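Local coordinates for sensor protein (Bacteroides thetaiotaomicron, PDB 2X7X) that binds fructose as the periplasmic domain of a hybrid two-component system, whose histidine kinase probably relays the signal to transcription, at residues 202-205 / 206-210. Sequence-based numbering, arbitrary orientation.
Sequences GAYQ and AAKMA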
ATOM      1  N   GLY A 202       7.091 -11.229  21.372  1.00 22.15           N
ATOM      2  CA  GLY A 202       7.540 -11.679  22.668  1.00 22.15           C
ATOM      3  C   GLY A 202       6.986 -13.049  22.966  1.00 22.46           C
ATOM      4  O   GLY A 202       7.698 -13.928  23.454  1.00 22.57           O
ATOM      5  N   ALA A 203       5.703 -13.224  22.672  1.00 22.27           N
ATOM      6  CA  ALA A 203       5.044 -14.494  22.877  1.00 22.29           C
ATOM      7  C   ALA A 203       5.649 -15.533  21.935  1.00 22.55           C
ATOM      8  O   ALA A 203       5.829 -16.696  22.312  1.00 22.17           O
ATOM      9  CB  ALA A 203       3.559 -14.357  22.616  1.00 21.88           C
ATOM     10  N   TYR A 204       5.957 -15.092  20.716  1.00 22.81           N
ATOM     11  CA  TYR A 204       6.481 -15.959  19.687  1.00 23.61           C
ATOM     12  C   TYR A 204       7.848 -16.473  20.098  1.00 24.10           C
ATOM     13  O   TYR A 204       8.140 -17.673  19.964  1.00 24.02           O
ATOM     14  CB  TYR A 204       6.577 -15.221  18.357  1.00 23.58           C
ATOM     15  CG  TYR A 204       7.206 -16.052  17.262  1.00 24.45           C
ATOM     16  CD1 TYR A 204       6.414 -16.836  16.405  1.00 24.76           C
ATOM     17  CD2 TYR A 204       8.596 -16.053  17.066  1.00 23.97           C
ATOM     18  CE1 TYR A 204       6.985 -17.595  15.384  1.00 24.60           C
ATOM     19  CE2 TYR A 204       9.175 -16.813  16.059  1.00 23.79           C
ATOM     20  CZ  TYR A 204       8.368 -17.585  15.225  1.00 26.31           C
ATOM     21  OH  TYR A 204       8.953 -18.353  14.228  1.00 29.30           O
ATOM     22  N   GLN A 205       8.675 -15.567  20.612  1.00 24.34           N
ATOM     23  CA  GLN A 205       9.996 -15.942  21.067  1.00 24.72           C
ATOM     24  C   GLN A 205       9.925 -16.885  22.279  1.00 24.41           C
ATOM     25  O   GLN A 205      10.771 -17.778  22.438  1.00 24.54           O
ATOM     26  CB  GLN A 205      10.846 -14.713  21.338  1.00 24.88           C
ATOM     27  CG  GLN A 205      12.193 -15.051  21.886  1.00 27.94           C
ATOM     28  CD  GLN A 205      13.291 -14.259  21.245  1.00 33.36           C
ATOM     29  OE1 GLN A 205      13.443 -13.052  21.498  1.00 36.41           O
ATOM     30  NE2 GLN A 205      14.090 -14.929  20.420  1.00 32.92           N
ATOM     31  N   ALA A 206       8.903 -16.730  23.108  1.00 23.68           N
ATOM     32  CA  ALA A 206       8.710 -17.692  24.167  1.00 23.63           C
ATOM     33  C   ALA A 206       8.424 -19.079  23.573  1.00 23.96           C
ATOM     34  O   ALA A 206       8.921 -20.087  24.080  1.00 23.76           O
ATOM     35  CB  ALA A 206       7.608 -17.251  25.096  1.00 23.30           C
ATOM     36  N   ALA A 207       7.658 -19.116  22.483  1.00 24.27           N
ATOM     37  CA  ALA A 207       7.218 -20.374  21.895  1.00 25.19           C
ATOM     38  C   ALA A 207       8.368 -21.028  21.143  1.00 26.22           C
ATOM     39  O   ALA A 207       8.606 -22.233  21.285  1.00 26.25           O
ATOM     40  CB  ALA A 207       6.033 -20.152  20.977  1.00 24.40           C
ATOM     41  N   LYS A 208       9.065 -20.212  20.350  1.00 27.38           N
ATOM     42  CA  LYS A 208      10.262 -20.591  19.604  1.00 28.50           C
ATOM     43  C   LYS A 208      11.223 -21.312  20.539  1.00 28.52           C
ATOM     44  O   LYS A 208      11.662 -22.427  20.262  1.00 28.52           O
ATOM     45  CB  LYS A 208      10.948 -19.318  19.086  1.00 29.24           C
ATOM     46  CG  LYS A 208      11.398 -19.329  17.629  1.00 31.19           C
ATOM     47  CD  LYS A 208      12.655 -20.120  17.405  1.00 36.42           C
ATOM     48  CE  LYS A 208      13.167 -19.934  15.973  1.00 38.96           C
ATOM     49  NZ  LYS A 208      13.758 -18.584  15.781  1.00 40.15           N
ATOM     50  N   MET A 209      11.512 -20.669  21.668  1.00 28.64           N
ATOM     51  CA  MET A 209      12.493 -21.173  22.623  1.00 28.70           C
ATOM     52  C   MET A 209      12.044 -22.426  23.335  1.00 28.39           C
ATOM     53  O   MET A 209      12.874 -23.161  23.858  1.00 28.46           O
ATOM     54  CB  MET A 209      12.910 -20.086  23.616  1.00 28.52           C
ATOM     55  CG  MET A 209      13.748 -19.019  22.923  1.00 30.28           C
ATOM     56  SD  MET A 209      14.276 -17.637  23.943  1.00 33.11           S
ATOM     57  CE  MET A 209      15.710 -18.402  24.725  1.00 32.52           C
ATOM     58  N   ALA A 210      10.740 -22.679  23.347  1.00 27.99           N
ATOM     59  CA  ALA A 210      10.224 -23.895  23.964  1.00 27.69           C
ATOM     60  C   ALA A 210      10.022 -24.996  22.909  1.00 27.73           C
ATOM     61  O   ALA A 210       9.464 -26.061  23.207  1.00 27.53           O
ATOM     62  CB  ALA A 210       8.942 -23.608  24.742  1.00 27.03           C
TER
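Tyr204 and Lys208, one helical turn apart, meet through a ring carbon and the base of an aliphatic chain: CE2 of Tyr204 lies 3.7 Å from CG of Lys208, the lysine methylene approaching the ring obliquely. With CG of Tyr204 anti to its amide nitrogen (chi1 176°), the ring stands out from the helix, and CE2 is its nearest atom to the lysine CG. Beyond CG the lysine chain bends at chi2 and again at chi4, carrying the ammonium group away from residues 202-205. One residue on, Gln205 and Met209 repeat the i to i+4 spacing, CG of Gln205 standing 3.9 Å from SD of Met209. The methionine CG also sits 3.3 Å from Gln205 O, out beyond the oxygen that accepts the Met209 amide. Both pairs belong to the C-terminal half of helix 199-209, the connection between parallel strands 191-194 and 217-220 in a beta-alpha-beta unit of the periplasmic-binding-protein fold. Gly202 lies about 8 and 9 Å from the side chains of Arg198 and Asn196, which bind fructose, and about 13 Å from the sugar itself. Different neighbours cover the two flanks of the helix: Phe218 meets the Tyr204 ring edge-to-face, whereas Ala203 and Ala206 pack on Met179 of helix 172-185. Gln205 OE1 takes a weak hydrogen bond from Arg172. Along the backbone, Lys208 N donates to Tyr204 O (2.7 Å), while Ala207 N makes only a weak second bond to that oxygen. Met209 N reaches Gln205 O at 3.1 Å.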